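Local atomic coordinates of odorant Binding Protein from Varroa destructor, form P2<1> (Varroa destructor, PDB entry 7NZA), a protein that probably binds and carries small odorant molecules within a wide open internal cavity, as a non-classical member of the odorant-binding proteins. Residues Q130-M133 against D134-S138. Sequence-based numbering, arbitrary orientation.
Sequences QACM and DYNIS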
loop_
_atom_site.group_PDB
_atom_site.type_symbol
_atom_site.label_atom_id
_atom_site.label_comp_id
_atom_site.label_asym_id
_atom_site.label_seq_id
_atom_site.Cartn_x
_atom_site.Cartn_y
_atom_site.Cartn_z
ATOM N N GLN A 130 -12.755 11.716 6.153
ATOM C CA GLN A 130 -11.915 11.019 5.144
ATOM C C GLN A 130 -12.567 9.687 4.813
ATOM O O GLN A 130 -12.597 9.256 3.630
ATOM C CB GLN A 130 -10.516 10.844 5.633
ATOM C CG GLN A 130 -9.731 12.121 5.627
ATOM C CD GLN A 130 -8.275 11.947 5.920
ATOM O OE1 GLN A 130 -7.906 11.250 6.873
ATOM N NE2 GLN A 130 -7.386 12.522 5.132
ATOM N N ALA A 131 -13.104 8.961 5.807
ATOM C CA ALA A 131 -13.766 7.687 5.526
ATOM C C ALA A 131 -14.996 7.907 4.657
ATOM O O ALA A 131 -15.275 7.156 3.730
ATOM C CB ALA A 131 -14.128 6.972 6.818
ATOM N N CYS A 132 -15.768 8.908 4.992
ATOM C CA CYS A 132 -16.994 9.303 4.250
ATOM C C CYS A 132 -16.662 9.640 2.793
ATOM O O CYS A 132 -17.353 9.194 1.871
ATOM C CB CYS A 132 -17.689 10.464 4.941
ATOM S SG CYS A 132 -19.241 11.065 4.253
ATOM N N MET A 133 -15.605 10.380 2.605
ATOM C CA MET A 133 -15.229 10.787 1.210
ATOM C C MET A 133 -14.636 9.581 0.475
ATOM O O MET A 133 -14.873 9.421 -0.717
ATOM C CB MET A 133 -14.257 11.947 1.238
ATOM C CG MET A 133 -14.975 13.210 1.676
ATOM S SD MET A 133 -16.322 13.725 0.576
ATOM C CE MET A 133 -15.426 14.541 -0.745
ATOM N N ASP A 134 -13.883 8.725 1.148
ATOM C CA ASP A 134 -13.317 7.516 0.459
ATOM C C ASP A 134 -14.466 6.717 -0.115
ATOM O O ASP A 134 -14.443 6.344 -1.303
ATOM C CB ASP A 134 -12.460 6.735 1.422
ATOM C CG ASP A 134 -11.628 5.645 0.796
ATOM O OD1 ASP A 134 -10.454 5.844 0.600
ATOM O OD2 ASP A 134 -12.247 4.677 0.413
ATOM N N TYR A 135 -15.482 6.476 0.697
ATOM C CA TYR A 135 -16.646 5.703 0.281
ATOM C C TYR A 135 -17.438 6.393 -0.804
ATOM O O TYR A 135 -17.704 5.841 -1.848
ATOM C CB TYR A 135 -17.526 5.428 1.503
ATOM C CG TYR A 135 -18.757 4.694 1.136
ATOM C CD1 TYR A 135 -18.717 3.418 0.607
ATOM C CD2 TYR A 135 -19.963 5.326 1.199
ATOM C CE1 TYR A 135 -19.882 2.760 0.208
ATOM C CE2 TYR A 135 -21.148 4.635 0.936
ATOM C CZ TYR A 135 -21.089 3.377 0.396
ATOM O OH TYR A 135 -22.272 2.734 0.075
ATOM N N ASN A 136 -17.783 7.659 -0.588
ATOM C CA ASN A 136 -18.629 8.371 -1.565
ATOM C C ASN A 136 -17.918 8.675 -2.863
ATOM O O ASN A 136 -18.542 8.510 -3.919
ATOM C CB ASN A 136 -19.193 9.653 -0.979
ATOM C CG ASN A 136 -20.363 9.386 -0.072
ATOM O OD1 ASN A 136 -21.440 9.070 -0.589
ATOM N ND2 ASN A 136 -20.163 9.414 1.222
ATOM N N ILE A 137 -16.681 9.056 -2.854
ATOM C CA ILE A 137 -15.911 9.264 -4.097
ATOM C C ILE A 137 -15.864 7.961 -4.844
ATOM O O ILE A 137 -16.010 7.879 -6.066
ATOM C CB ILE A 137 -14.549 9.869 -3.853
ATOM C CG1 ILE A 137 -14.637 11.292 -3.313
ATOM C CG2 ILE A 137 -13.756 9.839 -5.166
ATOM C CD1 ILE A 137 -13.316 11.846 -2.924
ATOM N N SER A 138 -15.605 6.841 -4.140
ATOM C CA SER A 138 -15.511 5.506 -4.786
ATOM C C SER A 138 -16.816 5.175 -5.499
ATOM O O SER A 138 -16.816 4.636 -6.638
ATOM C CB SER A 138 -15.117 4.401 -3.826
ATOM O OG SER A 138 -13.850 4.609 -3.320
#
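N136 folds back over the preceding helical turn and meets C132. The CB of N136 lies 3.4 Å from C132 O, and CG is only slightly farther from the same oxygen. CG sits anti to the carbonyl carbon of N136 (chi1 -78°), which turns the amide back toward the start of the helix. At the tip, N136 ND2 donates to C132 O at 2.9 Å. This bond is bent, with an N-H...O angle of 148°, and ND2 stands above the carbonyl plane. The backbone N of N136 reaches C132 O from the opposite face, also at 2.9 Å. Two donors of one residue therefore grip a single carbonyl. N136 ND2 also passes 3.6 Å from C132 SG, the sulfur bonded to C111 SG. With an alanine at this position, C132 O would probably keep only the backbone donor of this pair, and a gap would be likely to open beside the disulfide.

This is an i to i+4 contact within helix 122-141, and the C111-C132 disulfide ties that helix to helix 98-118. D134, Y135 and I137 make the regular alpha-helical backbone bonds to Q130, A131 and M133. Two residues on, S138 repeats the double grip: its OG donates to D134 O at 2.7 Å, and S138 N reaches that oxygen from the opposite face of the carbonyl plane.

M133 and I137 lie on a buried side of the helix. The M133 chain bends at both chi2 and chi3, and its CE comes 4.1 Å from I137 CD1. A8 and T9 of the second subunit pack on M133 and I137 respectively. The carboxylate of D134 leads away from residues 130-133, and its OD1 forms a salt bridge with K12 NZ of the second subunit.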